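Local structure of P91 (Metagenome, 4ZI5) at residues R106-L111 against A141-P146; D112-Q117 against S123-I128. The protein hydrolyses phosphotriesters as a promiscuous activity and belongs to the dienelactone hydrolase family of alpha/beta hydrolases. All coordinates share one frame; numbering follows the deposited sequence.

Contact 1. Residues R106-L111 against A141-P146; sequences RAQAAL and ARTGAP
Ala145 meets helix 100-115 through its methyl group, which touches two side chains one helical turn apart, and so illustrates how a small residue after a helix can serve as a packing surface. Leu111 offers one branch only, CD2, which lies 4.1 Å from CB of Ala145; with CG anti to the backbone N (chi1 -179°), the leucine extends from its helix toward that methyl. Gln108 comes to the same methyl with its amide oxygen, OE1 standing 4.0 Å from CB of Ala145. Its chain, bent at chi2 (66°), brings the amide back toward the loop, although the CB of Gln108 does not itself point there. The polar link is indirect: a water donates both to OE1 of Gln108 and, at 2.8 Å, to OG1 of Thr143. The other end of the amide, NE2, bonds to OD1 of Asp112, and OG1 of Thr143 has a second partner in O of Leu140. Gly144, with positive phi (86°), forms a Schellman motif that closes helix 132-142 and sends the chain on to Ala145. Helix 100-115 packs on the end of helix 132-142 and the turn after it, with Ala107 and Gln108 on Leu140 and Leu111 on Val46 of strand 42-48.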
ATOM      1  N   ARG A 106     -25.816  14.767   0.363  1.00 14.88           N
ATOM      2  CA  ARG A 106     -26.272  13.476   0.828  1.00 15.46           C
ATOM      3  C   ARG A 106     -25.199  12.760   1.648  1.00 14.61           C
ATOM      4  O   ARG A 106     -25.497  12.149   2.691  1.00 14.89           O
ATOM      5  CB  ARG A 106     -26.759  12.623  -0.355  1.00 15.92           C
ATOM      6  CG  ARG A 106     -27.490  11.337   0.013  1.00 18.09           C
ATOM      7  CD  ARG A 106     -28.768  11.552   0.779  1.00 18.60           C
ATOM      8  NE  ARG A 106     -29.709  12.379   0.028  1.00 19.68           N
ATOM      9  CZ  ARG A 106     -30.507  11.958  -0.964  1.00 21.76           C
ATOM     10  NH1 ARG A 106     -30.492  10.707  -1.392  1.00 21.35           N
ATOM     11  NH2 ARG A 106     -31.324  12.833  -1.553  1.00 23.62           N
ATOM     12  N   ALA A 107     -23.949  12.851   1.197  1.00 14.56           N
ATOM     13  CA  ALA A 107     -22.797  12.349   1.963  1.00 14.61           C
ATOM     14  C   ALA A 107     -22.566  13.100   3.291  1.00 14.73           C
ATOM     15  O   ALA A 107     -22.363  12.482   4.344  1.00 15.18           O
ATOM     16  CB  ALA A 107     -21.541  12.394   1.111  1.00 14.96           C
ATOM     17  N   GLN A 108     -22.595  14.431   3.243  1.00 14.80           N
ATOM     18  CA  GLN A 108     -22.481  15.240   4.455  1.00 14.65           C
ATOM     19  C   GLN A 108     -23.552  14.899   5.514  1.00 14.36           C
ATOM     20  O   GLN A 108     -23.261  14.897   6.725  1.00 13.19           O
ATOM     21  CB  GLN A 108     -22.522  16.720   4.114  1.00 16.21           C
ATOM     22  CG  GLN A 108     -22.315  17.646   5.311  1.00 16.83           C
ATOM     23  CD  GLN A 108     -20.941  17.548   5.913  1.00 18.72           C
ATOM     24  OE1 GLN A 108     -19.934  17.631   5.200  1.00 18.90           O
ATOM     25  NE2 GLN A 108     -20.870  17.386   7.233  1.00 19.08           N
ATOM     26  N   ALA A 109     -24.772  14.583   5.063  1.00 13.28           N
ATOM     27  CA  ALA A 109     -25.849  14.207   5.987  1.00 13.65           C
ATOM     28  C   ALA A 109     -25.466  12.949   6.774  1.00 13.71           C
ATOM     29  O   ALA A 109     -25.699  12.898   7.984  1.00 13.36           O
ATOM     30  CB  ALA A 109     -27.181  14.016   5.268  1.00 13.92           C
ATOM     31  N   ALA A 110     -24.800  11.989   6.111  1.00 13.35           N
ATOM     32  CA  ALA A 110     -24.314  10.772   6.803  1.00 13.41           C
ATOM     33  C   ALA A 110     -23.226  11.132   7.816  1.00 13.42           C
ATOM     34  O   ALA A 110     -23.243  10.640   8.944  1.00 13.67           O
ATOM     35  CB  ALA A 110     -23.808   9.738   5.796  1.00 13.52           C
ATOM     36  N   LEU A 111     -22.296  12.001   7.421  1.00 13.02           N
ATOM     37  CA  LEU A 111     -21.258  12.452   8.340  1.00 13.53           C
ATOM     38  C   LEU A 111     -21.842  13.184   9.559  1.00 13.96           C
ATOM     39  O   LEU A 111     -21.440  12.914  10.697  1.00 14.08           O
ATOM     40  CB  LEU A 111     -20.236  13.335   7.629  1.00 13.55           C
ATOM     41  CG  LEU A 111     -19.084  13.861   8.472  1.00 13.50           C
ATOM     42  CD1 LEU A 111     -18.339  12.753   9.199  1.00 14.02           C
ATOM     43  CD2 LEU A 111     -18.162  14.661   7.565  1.00 14.38           C
ATOM     44  N   ALA A 141     -14.705  14.594   0.811  1.00 13.44           N
ATOM     45  CA  ALA A 141     -13.433  15.235   1.166  1.00 13.64           C
ATOM     46  C   ALA A 141     -13.204  16.524   0.384  1.00 13.46           C
ATOM     47  O   ALA A 141     -12.690  17.492   0.944  1.00 12.48           O
ATOM     48  CB  ALA A 141     -12.261  14.274   0.967  1.00 13.67           C
ATOM     49  N   ARG A 142     -13.604  16.551  -0.890  1.00 13.52           N
ATOM     50  CA  ARG A 142     -13.457  17.758  -1.718  1.00 14.56           C
ATOM     51  C   ARG A 142     -14.307  18.970  -1.283  1.00 15.13           C
ATOM     52  O   ARG A 142     -14.011  20.080  -1.706  1.00 16.36           O
ATOM     53  CB  ARG A 142     -13.757  17.450  -3.190  1.00 14.93           C
ATOM     54  CG  ARG A 142     -12.638  16.645  -3.851  1.00 14.68           C
ATOM     55  CD  ARG A 142     -13.153  16.003  -5.130  1.00 15.64           C
ATOM     56  NE  ARG A 142     -12.055  15.500  -5.957  1.00 15.97           N
ATOM     57  CZ  ARG A 142     -12.185  14.631  -6.960  1.00 16.49           C
ATOM     58  NH1 ARG A 142     -13.379  14.097  -7.264  1.00 16.34           N
ATOM     59  NH2 ARG A 142     -11.093  14.271  -7.640  1.00 16.00           N
ATOM     60  N   THR A 143     -15.317  18.759  -0.426  1.00 15.09           N
ATOM     61  CA  THR A 143     -16.055  19.869   0.193  1.00 14.87           C
ATOM     62  C   THR A 143     -15.264  20.565   1.289  1.00 14.49           C
ATOM     63  O   THR A 143     -15.701  21.609   1.771  1.00 15.77           O
ATOM     64  CB  THR A 143     -17.413  19.429   0.791  1.00 15.12           C
ATOM     65  OG1 THR A 143     -17.194  18.567   1.912  1.00 14.65           O
ATOM     66  CG2 THR A 143     -18.278  18.740  -0.220  1.00 15.93           C
ATOM     67  N   GLY A 144     -14.136  19.998   1.712  1.00 13.82           N
ATOM     68  CA  GLY A 144     -13.360  20.496   2.835  1.00 14.15           C
ATOM     69  C   GLY A 144     -13.849  19.971   4.156  1.00 14.74           C
ATOM     70  O   GLY A 144     -13.502  20.518   5.186  1.00 15.15           O
ATOM     71  N   ALA A 145     -14.647  18.909   4.156  1.00 14.46           N
ATOM     72  CA  ALA A 145     -15.117  18.359   5.421  1.00 15.22           C
ATOM     73  C   ALA A 145     -13.955  17.993   6.350  1.00 15.39           C
ATOM     74  O   ALA A 145     -12.885  17.580   5.874  1.00 14.32           O
ATOM     75  CB  ALA A 145     -15.984  17.143   5.163  1.00 15.86           C
ATOM     76  N   PRO A 146     -14.132  18.161   7.684  1.00 15.83           N
ATOM     77  CA  PRO A 146     -13.036  17.957   8.641  1.00 16.34           C
ATOM     78  C   PRO A 146     -12.778  16.470   8.964  1.00 15.98           C
ATOM     79  O   PRO A 146     -12.826  16.038  10.129  1.00 16.88           O
ATOM     80  CB  PRO A 146     -13.505  18.754   9.878  1.00 16.68           C
ATOM     81  CG  PRO A 146     -14.976  18.593   9.837  1.00 17.35           C
ATOM     82  CD  PRO A 146     -15.352  18.659   8.367  1.00 16.84           C
TER
HETATM   83  O   HOH W   1     -19.744  18.759   3.033  1.00 21.73           O

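Contact 2. Residues D112-Q117 against S123-I128; sequences DALTAQ and SKVAAI
Val125 lies on strand 125-130 of the alpha/beta-hydrolase sheet and packs against the last turn of helix 100-115, which precedes it in the chain with the short strand 120-121 in between; the pair is a worked example of a helix covering one face of a mixed, largely parallel sheet. One methyl does the work. CG1 of Val125, set anti to its carbonyl carbon (chi1 -69°), meets both helix residues, while the neighbouring Ala126 points away from the helix and touches Phe245 of helix 231-248. Leu114 reaches the strand with CD2, 4.0 Å from CG1 of Val125, the two side chains running past each other in opposite directions. Thr115 comes in across the valine at about a right angle, and its methyl CG2 lies 4.2 Å from CG1 of Val125. The threonine thus turns its carbon branch to the strand, while its OG1 makes a weak hydrogen bond to the carbonyl of Leu111 in its own helix. Leu114 also touches Val46 of strand 42-48, so the apolar layer continues onto the next strand. Beyond the contact, the Gln117 side chain folds back on the last turns: its NE2 donates an almost straight bond (170°) to O of Ala113 at 2.9 Å, with that oxygen in the plane of the glutamine amide.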
ATOM      1  N   ASP A 112     -22.832  14.048   9.326  1.00 14.41           N
ATOM      2  CA  ASP A 112     -23.559  14.686  10.441  1.00 15.02           C
ATOM      3  C   ASP A 112     -24.279  13.663  11.351  1.00 14.68           C
ATOM      4  O   ASP A 112     -24.253  13.806  12.562  1.00 14.45           O
ATOM      5  CB  ASP A 112     -24.550  15.731   9.913  1.00 15.35           C
ATOM      6  CG  ASP A 112     -23.855  16.931   9.279  1.00 17.04           C
ATOM      7  OD1 ASP A 112     -22.661  17.166   9.524  1.00 18.80           O
ATOM      8  OD2 ASP A 112     -24.501  17.676   8.546  1.00 19.46           O
ATOM      9  N   ALA A 113     -24.890  12.637  10.773  1.00 14.38           N
ATOM     10  CA  ALA A 113     -25.534  11.601  11.564  1.00 14.91           C
ATOM     11  C   ALA A 113     -24.531  10.800  12.423  1.00 14.61           C
ATOM     12  O   ALA A 113     -24.798  10.476  13.569  1.00 14.47           O
ATOM     13  CB  ALA A 113     -26.299  10.656  10.659  1.00 15.44           C
ATOM     14  N   LEU A 114     -23.372  10.493  11.860  1.00 14.33           N
ATOM     15  CA  LEU A 114     -22.274   9.924  12.645  1.00 13.99           C
ATOM     16  C   LEU A 114     -21.890  10.796  13.846  1.00 13.40           C
ATOM     17  O   LEU A 114     -21.847  10.312  14.978  1.00 12.66           O
ATOM     18  CB  LEU A 114     -21.043   9.702  11.763  1.00 14.08           C
ATOM     19  CG  LEU A 114     -19.803   9.189  12.493  1.00 14.12           C
ATOM     20  CD1 LEU A 114     -19.982   7.734  12.875  1.00 14.06           C
ATOM     21  CD2 LEU A 114     -18.551   9.403  11.632  1.00 14.48           C
ATOM     22  N   THR A 115     -21.593  12.059  13.567  1.00 13.85           N
ATOM     23  CA  THR A 115     -21.071  12.987  14.576  1.00 15.20           C
ATOM     24  C   THR A 115     -22.110  13.330  15.666  1.00 15.26           C
ATOM     25  O   THR A 115     -21.750  13.635  16.785  1.00 14.46           O
ATOM     26  CB  THR A 115     -20.485  14.283  13.940  1.00 17.22           C
ATOM     27  OG1 THR A 115     -21.498  15.029  13.292  1.00 21.59           O
ATOM     28  CG2 THR A 115     -19.429  13.953  12.928  1.00 16.66           C
ATOM     29  N   ALA A 116     -23.383  13.198  15.325  1.00 14.72           N
ATOM     30  CA  ALA A 116     -24.474  13.279  16.283  1.00 16.08           C
ATOM     31  C   ALA A 116     -24.480  12.207  17.371  1.00 16.25           C
ATOM     32  O   ALA A 116     -25.091  12.423  18.419  1.00 16.65           O
ATOM     33  CB  ALA A 116     -25.785  13.239  15.554  1.00 16.04           C
ATOM     34  N   GLN A 117     -23.810  11.072  17.160  1.00 14.92           N
ATOM     35  CA  GLN A 117     -23.902   9.987  18.121  1.00 14.77           C
ATOM     36  C   GLN A 117     -22.959  10.266  19.271  1.00 14.74           C
ATOM     37  O   GLN A 117     -21.806  10.612  19.031  1.00 13.47           O
ATOM     38  CB  GLN A 117     -23.617   8.635  17.477  1.00 14.91           C
ATOM     39  CG  GLN A 117     -24.439   8.328  16.242  1.00 15.24           C
ATOM     40  CD  GLN A 117     -25.921   8.570  16.456  1.00 15.37           C
ATOM     41  OE1 GLN A 117     -26.500   8.067  17.422  1.00 16.04           O
ATOM     42  NE2 GLN A 117     -26.528   9.393  15.600  1.00 15.83           N
ATOM     43  N   SER A 123     -13.927  15.284  16.662  1.00 18.18           N
ATOM     44  CA  SER A 123     -12.641  15.750  16.162  1.00 19.65           C
ATOM     45  C   SER A 123     -11.870  14.650  15.440  1.00 19.57           C
ATOM     46  O   SER A 123     -10.855  14.942  14.814  1.00 20.52           O
ATOM     47  CB  SER A 123     -11.764  16.308  17.300  1.00 20.30           C
ATOM     48  OG  SER A 123     -11.263  15.277  18.153  1.00 18.90           O
ATOM     49  N   LYS A 124     -12.296  13.393  15.587  1.00 17.87           N
ATOM     50  CA  LYS A 124     -11.586  12.232  15.033  1.00 17.82           C
ATOM     51  C   LYS A 124     -12.556  11.398  14.200  1.00 16.43           C
ATOM     52  O   LYS A 124     -13.025  10.323  14.634  1.00 15.87           O
ATOM     53  CB  LYS A 124     -10.996  11.379  16.151  1.00 19.47           C
ATOM     54  CG  LYS A 124      -9.864  12.097  16.915  1.00 23.14           C
ATOM     55  CD  LYS A 124      -9.245  11.161  17.936  1.00 26.84           C
ATOM     56  CE  LYS A 124      -8.235  11.894  18.815  1.00 30.48           C
ATOM     57  NZ  LYS A 124      -7.135  10.954  19.146  1.00 32.82           N
ATOM     58  N   VAL A 125     -12.817  11.877  12.986  1.00 15.41           N
ATOM     59  CA  VAL A 125     -13.713  11.170  12.091  1.00 14.93           C
ATOM     60  C   VAL A 125     -13.080  10.866  10.741  1.00 14.42           C
ATOM     61  O   VAL A 125     -12.211  11.588  10.268  1.00 14.27           O
ATOM     62  CB  VAL A 125     -15.027  11.937  11.901  1.00 15.22           C
ATOM     63  CG1 VAL A 125     -15.825  11.904  13.216  1.00 15.49           C
ATOM     64  CG2 VAL A 125     -14.775  13.353  11.411  1.00 15.57           C
ATOM     65  N   ALA A 126     -13.500   9.760  10.150  1.00 14.68           N
ATOM     66  CA  ALA A 126     -12.989   9.323   8.853  1.00 14.15           C
ATOM     67  C   ALA A 126     -14.133   8.741   8.039  1.00 13.58           C
ATOM     68  O   ALA A 126     -15.256   8.608   8.525  1.00 12.40           O
ATOM     69  CB  ALA A 126     -11.889   8.275   9.031  1.00 14.25           C
ATOM     70  N   ALA A 127     -13.862   8.437   6.780  1.00 12.27           N
ATOM     71  CA  ALA A 127     -14.858   7.805   5.919  1.00 12.40           C
ATOM     72  C   ALA A 127     -14.185   6.775   5.047  1.00 12.18           C
ATOM     73  O   ALA A 127     -13.082   6.987   4.536  1.00 13.03           O
ATOM     74  CB  ALA A 127     -15.559   8.815   5.032  1.00 12.56           C
ATOM     75  N   ILE A 128     -14.850   5.651   4.900  1.00 12.30           N
ATOM     76  CA  ILE A 128     -14.437   4.659   3.940  1.00 12.36           C
ATOM     77  C   ILE A 128     -15.585   4.431   2.983  1.00 12.07           C
ATOM     78  O   ILE A 128     -16.757   4.755   3.277  1.00 11.88           O
ATOM     79  CB  ILE A 128     -13.960   3.345   4.598  1.00 12.89           C
ATOM     80  CG1 ILE A 128     -15.111   2.536   5.234  1.00 13.38           C
ATOM     81  CG2 ILE A 128     -12.866   3.650   5.586  1.00 12.83           C
ATOM     82  CD1 ILE A 128     -14.723   1.129   5.635  1.00 13.87           C
TER

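How the contacts relate
Centred 10 Å apart on the same side of the chain's centre, the contacts show how one helix can serve successive elements of an alpha/beta fold. Both use helix 100-115: contact 1 its middle, contact 2 its C-terminal end. Along the chain, contact 2 falls between the two halves of contact 1; strand 125-130 is followed by helix 132-142, and the turn after that helix supplies the far side of contact 1. They also touch directly, CG2 of Val125 lying 3.6 Å from O of Pro146 and 4.2 Å from CD1 of Leu111. Together they place helix 100-115 against the strand and the end of the helix joined at Gly129-Gly133, whose sequence is consistent with a nucleophile elbow around Cys131.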